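Local coordinates for major capsid protein (Faustovirus, PDB 5J7O), which forms the trimeric double jelly-roll capsomer that probably builds the protein shell around the genome of this large double-stranded DNA virus, at residues 108-113 against 288-292; 114-120 against 167-173; 236-242 against 269-275; 519-523 against 561-565. All coordinates share one frame; numbering follows the deposited sequence.

Interaction 1: residues 108-113 against 288-292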
loop_
_atom_site.group_PDB
_atom_site.type_symbol
_atom_site.label_atom_id
_atom_site.label_comp_id
_atom_site.label_asym_id
_atom_site.label_seq_id
_atom_site.Cartn_x
_atom_site.Cartn_y
_atom_site.Cartn_z
ATOM N N GLN B 108 -13.515 -0.123 26.130
ATOM C CA GLN B 108 -13.448 1.329 26.244
ATOM C C GLN B 108 -12.487 1.689 27.365
ATOM O O GLN B 108 -12.725 1.341 28.526
ATOM C CB GLN B 108 -14.835 1.919 26.506
ATOM C CG GLN B 108 -14.974 3.383 26.134
ATOM C CD GLN B 108 -16.401 3.876 26.270
ATOM O OE1 GLN B 108 -16.998 3.795 27.341
ATOM N NE2 GLN B 108 -16.959 4.383 25.177
ATOM N N LEU B 109 -11.409 2.386 27.020
ATOM C CA LEU B 109 -10.372 2.769 27.968
ATOM C C LEU B 109 -10.364 4.285 28.118
ATOM O O LEU B 109 -10.339 5.010 27.118
ATOM C CB LEU B 109 -9.005 2.260 27.509
ATOM C CG LEU B 109 -8.969 0.759 27.212
ATOM C CD1 LEU B 109 -7.625 0.342 26.631
ATOM C CD2 LEU B 109 -9.286 -0.044 28.464
ATOM N N ALA B 110 -10.380 4.752 29.364
ATOM C CA ALA B 110 -10.537 6.174 29.637
ATOM C C ALA B 110 -9.362 6.975 29.088
ATOM O O ALA B 110 -8.226 6.496 29.025
ATOM C CB ALA B 110 -10.672 6.412 31.141
ATOM N N ALA B 111 -9.654 8.209 28.674
ATOM C CA ALA B 111 -8.599 9.142 28.307
ATOM C C ALA B 111 -7.637 9.307 29.474
ATOM O O ALA B 111 -8.047 9.348 30.638
ATOM C CB ALA B 111 -9.194 10.493 27.908
ATOM N N THR B 112 -6.346 9.386 29.165
ATOM C CA THR B 112 -5.339 9.245 30.204
ATOM C C THR B 112 -4.119 10.091 29.864
ATOM O O THR B 112 -3.865 10.417 28.702
ATOM C CB THR B 112 -4.952 7.771 30.385
ATOM O OG1 THR B 112 -4.146 7.617 31.558
ATOM C CG2 THR B 112 -4.188 7.267 29.173
ATOM N N SER B 113 -3.372 10.448 30.907
ATOM C CA SER B 113 -2.166 11.249 30.761
ATOM C C SER B 113 -1.191 10.868 31.866
ATOM O O SER B 113 -1.554 10.214 32.847
ATOM C CB SER B 113 -2.477 12.748 30.802
ATOM O OG SER B 113 -2.925 13.144 32.087
ATOM N N ALA B 288 0.295 14.325 24.926
ATOM C CA ALA B 288 0.075 14.797 26.290
ATOM C C ALA B 288 -1.139 14.118 26.908
ATOM O O ALA B 288 -1.128 13.763 28.093
ATOM C CB ALA B 288 -0.091 16.316 26.302
ATOM N N THR B 289 -2.192 13.923 26.118
ATOM C CA THR B 289 -3.366 13.170 26.541
ATOM C C THR B 289 -3.785 12.256 25.402
ATOM O O THR B 289 -4.050 12.728 24.292
ATOM C CB THR B 289 -4.521 14.099 26.930
ATOM O OG1 THR B 289 -4.163 14.852 28.095
ATOM C CG2 THR B 289 -5.777 13.290 27.219
ATOM N N GLN B 290 -3.828 10.954 25.672
ATOM C CA GLN B 290 -4.413 10.009 24.731
ATOM C C GLN B 290 -5.926 10.015 24.892
ATOM O O GLN B 290 -6.439 9.971 26.015
ATOM C CB GLN B 290 -3.857 8.602 24.957
ATOM C CG GLN B 290 -2.478 8.366 24.356
ATOM C CD GLN B 290 -2.514 8.197 22.849
ATOM O OE1 GLN B 290 -3.577 8.010 22.256
ATOM N NE2 GLN B 290 -1.346 8.260 22.220
ATOM N N GLU B 291 -6.639 10.079 23.772
ATOM C CA GLU B 291 -8.090 10.124 23.815
ATOM C C GLU B 291 -8.651 8.773 24.254
ATOM O O GLU B 291 -7.944 7.762 24.317
ATOM C CB GLU B 291 -8.652 10.513 22.449
ATOM C CG GLU B 291 -7.928 11.675 21.793
ATOM C CD GLU B 291 -8.631 12.163 20.543
ATOM O OE1 GLU B 291 -8.046 12.993 19.817
ATOM O OE2 GLU B 291 -9.769 11.716 20.289
ATOM N N GLN B 292 -9.946 8.770 24.565
ATOM C CA GLN B 292 -10.629 7.537 24.936
ATOM C C GLN B 292 -10.506 6.513 23.816
ATOM O O GLN B 292 -11.022 6.720 22.714
ATOM C CB GLN B 292 -12.098 7.822 25.240
ATOM C CG GLN B 292 -12.918 6.579 25.552
ATOM C CD GLN B 292 -14.404 6.868 25.643
ATOM O OE1 GLN B 292 -15.115 6.847 24.638
ATOM N NE2 GLN B 292 -14.882 7.137 26.852
HETATM O O HOH W 1 -6.653 6.554 26.904
#
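Thr112 and Gln290 face each other as an antiparallel hydrogen-bonded pair, and their two backbone bonds form the centre of the contact. Thr112 N donates to Gln290 O at 3.2 Å, and Gln290 N returns a bond to Thr112 O at 3.1 Å. Close CA-H...O contacts line the same seam: Ala111 CA lies 3.3 Å from Gln290 O, and Gln292 CA 3.4 Å from Leu109 O. Between this bridge and the backbone bond of Leu109 with Leu293, a water spans the seam, donating to Ala110 O at 2.6 Å and to Glu291 O at 3.1 Å.

At the far end two glutamines stack. Both have CG anti to the backbone N (chi1 -158° for Gln108 and 176° for Gln292) and run on extended, which lays one terminal amide over the other with the planes 25° apart. Gln108 NE2 sits 3.1 Å from Gln292 OE1, but the angle is too poor for a hydrogen bond. Three of the four amide atoms have partners outside the pair: Gln108 NE2 donates to Asn294 OD1, Gln292 OE1 accepts from Asn294 ND2, and Gln292 NE2 donates to Gln390 OE1. These bonds define which way each amide is turned and are consistent with the stacked arrangement.

Gln390 belongs to strand 389-401, which pairs with strand 99-109 along its other edge. The contact thus continues, by one bridge and a water, the antiparallel pairing of strands 99-109 and 293-298 at the end of a sheet of this double jelly-roll protein.

Interaction 2: residues 114-120 against 167-173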
loop_
_atom_site.group_PDB
_atom_site.type_symbol
_atom_site.label_atom_id
_atom_site.label_comp_id
_atom_site.label_asym_id
_atom_site.label_seq_id
_atom_site.Cartn_x
_atom_site.Cartn_y
_atom_site.Cartn_z
ATOM N N ALA B 114 0.057 11.293 31.698
ATOM C CA ALA B 114 1.091 10.996 32.674
ATOM C C ALA B 114 1.032 11.980 33.839
ATOM O O ALA B 114 0.439 13.058 33.749
ATOM C CB ALA B 114 2.473 11.032 32.024
ATOM N N SER B 115 1.659 11.592 34.945
ATOM C CA SER B 115 1.703 12.451 36.118
ATOM C C SER B 115 2.807 13.495 35.972
ATOM O O SER B 115 3.710 13.372 35.142
ATOM C CB SER B 115 1.919 11.628 37.389
ATOM O OG SER B 115 3.210 11.044 37.413
ATOM N N ALA B 116 2.721 14.535 36.797
ATOM C CA ALA B 116 3.684 15.624 36.723
ATOM C C ALA B 116 5.038 15.187 37.267
ATOM O O ALA B 116 5.126 14.504 38.292
ATOM C CB ALA B 116 3.173 16.839 37.498
ATOM N N GLY B 117 6.099 15.591 36.574
ATOM C CA GLY B 117 7.457 15.270 36.950
ATOM C C GLY B 117 8.343 16.502 36.909
ATOM O O GLY B 117 7.883 17.635 37.068
ATOM N N THR B 118 9.634 16.262 36.688
ATOM C CA THR B 118 10.618 17.333 36.663
ATOM C C THR B 118 11.573 17.135 35.496
ATOM O O THR B 118 11.672 16.049 34.918
ATOM C CB THR B 118 11.421 17.411 37.970
ATOM O OG1 THR B 118 11.852 16.097 38.350
ATOM C CG2 THR B 118 10.579 18.011 39.083
ATOM N N VAL B 119 12.276 18.208 35.154
ATOM C CA VAL B 119 13.354 18.117 34.166
ATOM C C VAL B 119 14.565 17.451 34.819
ATOM O O VAL B 119 15.023 17.915 35.877
ATOM C CB VAL B 119 13.711 19.506 33.635
ATOM C CG1 VAL B 119 14.842 19.420 32.623
ATOM C CG2 VAL B 119 12.488 20.170 33.012
ATOM N N PRO B 120 15.105 16.376 34.245
ATOM C CA PRO B 120 16.210 15.667 34.908
ATOM C C PRO B 120 17.502 16.468 34.949
ATOM O O PRO B 120 17.584 17.568 34.392
ATOM C CB PRO B 120 16.365 14.400 34.058
ATOM C CG PRO B 120 15.866 14.798 32.709
ATOM C CD PRO B 120 14.735 15.758 32.960
ATOM N N VAL B 167 16.639 22.826 34.930
ATOM C CA VAL B 167 16.723 21.556 35.639
ATOM C C VAL B 167 15.831 21.601 36.870
ATOM O O VAL B 167 15.752 22.620 37.570
ATOM C CB VAL B 167 18.185 21.250 36.010
ATOM C CG1 VAL B 167 18.265 20.173 37.084
ATOM C CG2 VAL B 167 18.958 20.823 34.776
ATOM N N ALA B 168 15.130 20.494 37.122
ATOM C CA ALA B 168 14.202 20.292 38.232
ATOM C C ALA B 168 12.949 21.152 38.122
ATOM O O ALA B 168 12.128 21.139 39.048
ATOM C CB ALA B 168 14.855 20.534 39.602
ATOM N N ALA B 169 12.775 21.904 37.040
ATOM C CA ALA B 169 11.505 22.564 36.792
ATOM C C ALA B 169 10.479 21.540 36.313
ATOM O O ALA B 169 10.798 20.376 36.060
ATOM C CB ALA B 169 11.670 23.689 35.770
ATOM N N ALA B 170 9.233 21.985 36.181
ATOM C CA ALA B 170 8.152 21.079 35.822
ATOM C C ALA B 170 8.354 20.502 34.424
ATOM O O ALA B 170 8.893 21.155 33.526
ATOM C CB ALA B 170 6.805 21.797 35.899
ATOM N N ALA B 171 7.913 19.257 34.251
ATOM C CA ALA B 171 7.975 18.556 32.976
ATOM C C ALA B 171 7.092 17.322 33.066
ATOM O O ALA B 171 7.084 16.638 34.091
ATOM C CB ALA B 171 9.413 18.157 32.618
ATOM N N THR B 172 6.356 17.044 31.993
ATOM C CA THR B 172 5.437 15.917 31.955
ATOM C C THR B 172 5.723 15.063 30.728
ATOM O O THR B 172 5.931 15.587 29.630
ATOM C CB THR B 172 3.974 16.388 31.932
ATOM O OG1 THR B 172 3.723 17.228 33.065
ATOM C CG2 THR B 172 3.024 15.199 31.973
ATOM N N ASN B 173 5.736 13.749 30.925
ATOM C CA ASN B 173 5.904 12.821 29.821
ATOM C C ASN B 173 4.602 12.677 29.038
ATOM O O ASN B 173 3.511 12.982 29.527
ATOM C CB ASN B 173 6.352 11.453 30.332
ATOM C CG ASN B 173 7.779 11.457 30.847
ATOM O OD1 ASN B 173 8.640 12.160 30.319
ATOM N ND2 ASN B 173 8.039 10.661 31.879
#
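This is a short antiparallel strand pairing at the surface, where strand 116-118 runs along the beginning of strand 170-177 as the outer member of a small sheet completed by strand 333-336. Four backbone bonds join the segments, two within the strands and two in the loop residues that follow and precede them. Gly117 and Ala171 form the hydrogen-bonded pair: Gly117 N donates to Ala171 O at 2.9 Å, whereas the return bond from Ala171 N to Gly117 O is longer, 3.3 Å, its donor 63° out of the carbonyl plane. Two bonds shorter than this follow, Val119 N to Ala169 O at 2.8 Å and Ala168 N to Val119 O at 2.9 Å.

The strand directions lie 123° apart, in keeping with the distorted bond at Gly117. Val119 is buried and carries the apolar contact. With CG1 anti to its backbone N (chi1 179°), its other methyl, CG2, reaches the CB of Ala171 at 3.7 Å, and Tyr157 of strand 149-158 packs against it. At the other end Ala114 CB touches Asn173 O at 3.3 Å; Ala378 and Ser381 hold the Asn173 amide. The whole is a strongly twisted beta pairing at the edge of a three-stranded antiparallel sheet.

Interaction 3: residues 236-242 against 269-275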
loop_
_atom_site.group_PDB
_atom_site.type_symbol
_atom_site.label_atom_id
_atom_site.label_comp_id
_atom_site.label_asym_id
_atom_site.label_seq_id
_atom_site.Cartn_x
_atom_site.Cartn_y
_atom_site.Cartn_z
ATOM N N SER B 236 2.122 18.042 -0.161
ATOM C CA SER B 236 2.927 19.222 0.101
ATOM C C SER B 236 2.637 20.309 -0.927
ATOM O O SER B 236 1.785 20.168 -1.807
ATOM C CB SER B 236 4.414 18.871 0.083
ATOM O OG SER B 236 4.859 18.631 -1.241
ATOM N N ASN B 237 3.367 21.415 -0.804
ATOM C CA ASN B 237 3.425 22.389 -1.880
ATOM C C ASN B 237 4.082 21.759 -3.105
ATOM O O ASN B 237 4.735 20.714 -3.025
ATOM C CB ASN B 237 4.212 23.627 -1.450
ATOM C CG ASN B 237 3.625 24.299 -0.225
ATOM O OD1 ASN B 237 2.417 24.254 0.005
ATOM N ND2 ASN B 237 4.483 24.934 0.567
ATOM N N LEU B 238 3.897 22.405 -4.252
ATOM C CA LEU B 238 4.584 21.968 -5.459
ATOM C C LEU B 238 6.091 22.024 -5.244
ATOM O O LEU B 238 6.634 23.058 -4.841
ATOM C CB LEU B 238 4.181 22.845 -6.645
ATOM C CG LEU B 238 2.707 22.819 -7.053
ATOM C CD1 LEU B 238 2.435 23.830 -8.153
ATOM C CD2 LEU B 238 2.309 21.426 -7.502
ATOM N N VAL B 239 6.762 20.902 -5.483
ATOM C CA VAL B 239 8.212 20.827 -5.368
ATOM C C VAL B 239 8.887 20.992 -6.724
ATOM O O VAL B 239 9.955 21.594 -6.820
ATOM C CB VAL B 239 8.634 19.507 -4.686
ATOM C CG1 VAL B 239 8.007 19.404 -3.303
ATOM C CG2 VAL B 239 8.251 18.301 -5.534
ATOM N N ASN B 240 8.265 20.470 -7.776
ATOM C CA ASN B 240 8.686 20.704 -9.147
ATOM C C ASN B 240 7.614 21.521 -9.854
ATOM O O ASN B 240 6.419 21.256 -9.701
ATOM C CB ASN B 240 8.919 19.387 -9.894
ATOM C CG ASN B 240 10.137 18.633 -9.389
ATOM O OD1 ASN B 240 10.610 18.866 -8.274
ATOM N ND2 ASN B 240 10.648 17.722 -10.208
ATOM N N ILE B 241 8.045 22.528 -10.605
ATOM C CA ILE B 241 7.156 23.330 -11.436
ATOM C C ILE B 241 7.791 23.427 -12.812
ATOM O O ILE B 241 8.936 23.878 -12.938
ATOM C CB ILE B 241 6.904 24.729 -10.847
ATOM C CG1 ILE B 241 6.203 24.628 -9.492
ATOM C CG2 ILE B 241 6.083 25.568 -11.811
ATOM C CD1 ILE B 241 5.867 25.971 -8.879
ATOM N N ALA B 242 7.057 22.994 -13.836
ATOM C CA ALA B 242 7.601 22.905 -15.184
ATOM C C ALA B 242 8.193 24.236 -15.627
ATOM O O ALA B 242 7.554 25.286 -15.508
ATOM C CB ALA B 242 6.509 22.459 -16.160
ATOM N N ALA B 269 12.775 22.073 -14.224
ATOM C CA ALA B 269 12.012 20.842 -14.102
ATOM C C ALA B 269 11.209 20.583 -15.371
ATOM O O ALA B 269 10.792 21.510 -16.071
ATOM C CB ALA B 269 11.077 20.907 -12.895
ATOM N N ALA B 270 11.004 19.300 -15.668
ATOM C CA ALA B 270 10.207 18.897 -16.818
ATOM C C ALA B 270 8.758 18.595 -16.465
ATOM O O ALA B 270 7.898 18.645 -17.351
ATOM C CB ALA B 270 10.828 17.671 -17.496
ATOM N N ILE B 271 8.468 18.283 -15.201
ATOM C CA ILE B 271 7.114 18.022 -14.740
ATOM C C ILE B 271 6.819 18.932 -13.552
ATOM O O ILE B 271 7.713 19.550 -12.973
ATOM C CB ILE B 271 6.894 16.545 -14.353
ATOM C CG1 ILE B 271 7.711 16.194 -13.107
ATOM C CG2 ILE B 271 7.248 15.625 -15.512
ATOM C CD1 ILE B 271 7.439 14.808 -12.568
ATOM N N THR B 272 5.539 19.004 -13.198
ATOM C CA THR B 272 5.068 19.738 -12.030
ATOM C C THR B 272 4.480 18.737 -11.046
ATOM O O THR B 272 3.509 18.047 -11.374
ATOM C CB THR B 272 4.024 20.784 -12.423
ATOM O OG1 THR B 272 4.613 21.744 -13.309
ATOM C CG2 THR B 272 3.488 21.495 -11.188
ATOM N N ALA B 273 5.053 18.661 -9.844
ATOM C CA ALA B 273 4.726 17.579 -8.928
ATOM C C ALA B 273 4.617 18.073 -7.492
ATOM O O ALA B 273 5.242 19.064 -7.102
ATOM C CB ALA B 273 5.773 16.460 -8.998
ATOM N N ARG B 274 3.807 17.359 -6.713
ATOM C CA ARG B 274 3.757 17.462 -5.264
ATOM C C ARG B 274 4.334 16.194 -4.650
ATOM O O ARG B 274 4.349 15.130 -5.274
ATOM C CB ARG B 274 2.322 17.646 -4.756
ATOM C CG ARG B 274 1.447 18.583 -5.560
ATOM C CD ARG B 274 0.040 18.636 -4.972
ATOM N NE ARG B 274 -0.830 17.586 -5.496
ATOM C CZ ARG B 274 -1.965 17.199 -4.921
ATOM N NH1 ARG B 274 -2.363 17.762 -3.788
ATOM N NH2 ARG B 274 -2.699 16.240 -5.470
ATOM N N LYS B 275 4.798 16.312 -3.412
ATOM C CA LYS B 275 5.195 15.146 -2.641
ATOM C C LYS B 275 4.042 14.687 -1.761
ATOM O O LYS B 275 3.234 15.493 -1.289
ATOM C CB LYS B 275 6.421 15.445 -1.775
ATOM C CG LYS B 275 7.689 15.729 -2.560
ATOM C CD LYS B 275 8.829 16.183 -1.654
ATOM C CE LYS B 275 9.398 15.035 -0.838
ATOM N NZ LYS B 275 10.610 15.458 -0.079
#
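Ala273 O faces two consecutive amides across the strands: Val239 N donates to it at 2.9 Å, and Asn240 N adds a weak bond at 3.4 Å. Two residues opposite one make a classic beta bulge. Ala273 N is satisfied in turn by Asn240 O at 2.9 Å.

Farther out on both flanks, side-chain oxygens accept backbone amides. Thr272 OG1 takes Ala242 N at 2.8 Å in a fairly straight bond (163°); chi1 of -62° sets this oxygen beside the backbone N and sends CG2 the other way, to 3.9 Å from Leu238 CD2. At the opposite end Ser236 OG accepts Lys275 N at 3.2 Å and donates to Asn237 O at 2.7 Å, on a lone pair in the carbonyl plane, while Ser236 N bonds to Lys275 O. The serine hydroxyl thus links the two segments where the first turns a corner at Asn237.

Around these bonds, Leu238 CD2 rests on Arg274 CG at 3.5 Å, and Val239 CG1 meets the Lys275 chain at about a right angle. Other subunits take further donors: Arg274 forms a salt bridge with Glu229 of the second subunit and bonds through NE to its Thr285 OG1, while Asn240 ND2 bonds to Pro478 O and Ala270 N to Glu477 OE2 of the third. Strands 232-240 and 273-280 thus form a two-stranded arm whose sheet runs on, through Ser236, Arg274 and Lys275, into an antiparallel strand of the second subunit, while strand 473-490 of the third subunit, through Glu477 and Val479, packs against Val239, Asn240 and Ala269.

Interaction 4: residues 519-523 against 561-565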
loop_
_atom_site.group_PDB
_atom_site.type_symbol
_atom_site.label_atom_id
_atom_site.label_comp_id
_atom_site.label_asym_id
_atom_site.label_seq_id
_atom_site.Cartn_x
_atom_site.Cartn_y
_atom_site.Cartn_z
ATOM N N VAL B 519 15.115 -2.559 12.217
ATOM C CA VAL B 519 15.872 -3.536 11.442
ATOM C C VAL B 519 15.680 -4.906 12.076
ATOM O O VAL B 519 15.989 -5.102 13.258
ATOM C CB VAL B 519 17.361 -3.164 11.370
ATOM C CG1 VAL B 519 18.126 -4.201 10.564
ATOM C CG2 VAL B 519 17.530 -1.780 10.764
ATOM N N GLU B 520 15.180 -5.856 11.291
ATOM C CA GLU B 520 14.858 -7.187 11.786
ATOM C C GLU B 520 16.023 -8.140 11.549
ATOM O O GLU B 520 16.537 -8.238 10.430
ATOM C CB GLU B 520 13.599 -7.720 11.102
ATOM C CG GLU B 520 12.349 -6.902 11.373
ATOM C CD GLU B 520 11.192 -7.295 10.476
ATOM O OE1 GLU B 520 10.962 -6.602 9.462
ATOM O OE2 GLU B 520 10.520 -8.304 10.778
ATOM N N THR B 521 16.431 -8.841 12.604
ATOM C CA THR B 521 17.439 -9.894 12.526
ATOM C C THR B 521 16.734 -11.223 12.766
ATOM O O THR B 521 16.246 -11.480 13.873
ATOM C CB THR B 521 18.557 -9.672 13.544
ATOM O OG1 THR B 521 19.166 -8.394 13.319
ATOM C CG2 THR B 521 19.615 -10.760 13.419
ATOM N N GLU B 522 16.675 -12.059 11.731
ATOM C CA GLU B 522 15.953 -13.323 11.825
ATOM C C GLU B 522 16.546 -14.206 12.916
ATOM O O GLU B 522 17.767 -14.291 13.078
ATOM C CB GLU B 522 15.982 -14.054 10.482
ATOM C CG GLU B 522 15.203 -13.360 9.373
ATOM C CD GLU B 522 15.307 -14.081 8.040
ATOM O OE1 GLU B 522 15.442 -15.323 8.037
ATOM O OE2 GLU B 522 15.258 -13.401 6.992
ATOM N N THR B 523 15.666 -14.861 13.672
ATOM C CA THR B 523 16.077 -15.774 14.731
ATOM C C THR B 523 16.048 -17.236 14.306
ATOM O O THR B 523 16.625 -18.075 15.004
ATOM C CB THR B 523 15.189 -15.592 15.970
ATOM O OG1 THR B 523 13.811 -15.743 15.605
ATOM C CG2 THR B 523 15.402 -14.213 16.582
ATOM N N PRO B 561 3.314 -12.827 5.107
ATOM C CA PRO B 561 3.594 -12.049 6.317
ATOM C C PRO B 561 4.712 -11.039 6.113
ATOM O O PRO B 561 5.746 -11.332 5.506
ATOM C CB PRO B 561 4.000 -13.123 7.332
ATOM C CG PRO B 561 4.624 -14.189 6.492
ATOM C CD PRO B 561 3.882 -14.185 5.177
ATOM N N GLN B 562 4.491 -9.832 6.638
ATOM C CA GLN B 562 5.543 -8.823 6.638
ATOM C C GLN B 562 6.617 -9.155 7.667
ATOM O O GLN B 562 7.810 -8.940 7.421
ATOM C CB GLN B 562 4.944 -7.443 6.914
ATOM C CG GLN B 562 5.785 -6.282 6.411
ATOM C CD GLN B 562 5.698 -6.111 4.907
ATOM O OE1 GLN B 562 4.823 -6.681 4.255
ATOM N NE2 GLN B 562 6.608 -5.322 4.348
ATOM N N ASP B 563 6.209 -9.683 8.821
ATOM C CA ASP B 563 7.144 -10.074 9.867
ATOM C C ASP B 563 8.113 -11.125 9.340
ATOM O O ASP B 563 7.696 -12.191 8.875
ATOM C CB ASP B 563 6.373 -10.610 11.076
ATOM C CG ASP B 563 7.236 -10.744 12.322
ATOM O OD1 ASP B 563 8.469 -10.901 12.197
ATOM O OD2 ASP B 563 6.674 -10.697 13.437
ATOM N N LYS B 564 9.411 -10.823 9.418
ATOM C CA LYS B 564 10.430 -11.716 8.878
ATOM C C LYS B 564 10.590 -13.001 9.679
ATOM O O LYS B 564 11.239 -13.933 9.193
ATOM C CB LYS B 564 11.776 -10.995 8.796
ATOM C CG LYS B 564 12.044 -10.332 7.454
ATOM C CD LYS B 564 13.499 -9.909 7.339
ATOM C CE LYS B 564 13.858 -9.539 5.910
ATOM N NZ LYS B 564 15.314 -9.264 5.764
ATOM N N GLY B 565 10.028 -13.078 10.881
ATOM C CA GLY B 565 10.114 -14.265 11.704
ATOM C C GLY B 565 8.858 -15.103 11.754
ATOM O O GLY B 565 8.774 -16.014 12.587
HETATM O O HOH W 2 9.925 -8.813 13.326
HETATM O O HOH W 3 10.908 -16.345 14.325
#
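Glu520 carries its CG beside the backbone N (chi1 -63°) and then runs extended, which delivers its carboxylate to the backbone of Lys564. There Lys564 N donates to Glu520 OE2 at 3.1 Å in an almost linear bond (172°), met on the syn side and 29° out of the carboxylate plane. Asp563, with CG anti to its own backbone N, brings OD1 to within 3.6 Å of Glu520 OE2. A water bridges these two acidic oxygens, donating to Glu520 OE2 at 2.7 Å and to Asp563 OD1 at 2.8 Å, and so probably eases their repulsion.

Asp563 OD1 also accepts Gly565 N at 3.0 Å from above its carboxylate plane, and OD2 forms a salt bridge with Lys211 and accepts Leu471 N. Both carboxylate oxygens are thus engaged, and the bond to Gly565 N, two residues on, defines an Asx turn. The Lys564 chain crosses Glu522 at about a right angle; Lys564 NZ stays 4.3 Å from Glu522 OE2, beyond a salt bridge; Glu522 OE2 pairs instead with Arg546. A second water joins Thr523 OG1 to Gly565 O. The arrangement is an Asx turn, in the loop leading to strand 567-570, gripped by a glutamate near the end of strand 503-521.

In the fold
From the N terminus, strand 99-109 leads into residues 108-113, and the chain runs straight on into residues 114-120. Interaction 2 closes first, when residues 167-173 return to the latter. After further strands and helices the chain forms the arm of interaction 3. Residues 288-292 then close interaction 1, joining the end of strand 99-109 to the lead-in of strand 293-298, so its long loop encloses interactions 2 and 3, which follow in series. Interaction 4 opens at residues 519-523 and closes at 561-565, joining the end of strand 503-521 to the loop before strand 567-570. None of the four cross. Interactions 1 and 2 adjoin; interactions 3 and 4, about 37 Å apart between centres, both touch the third subunit.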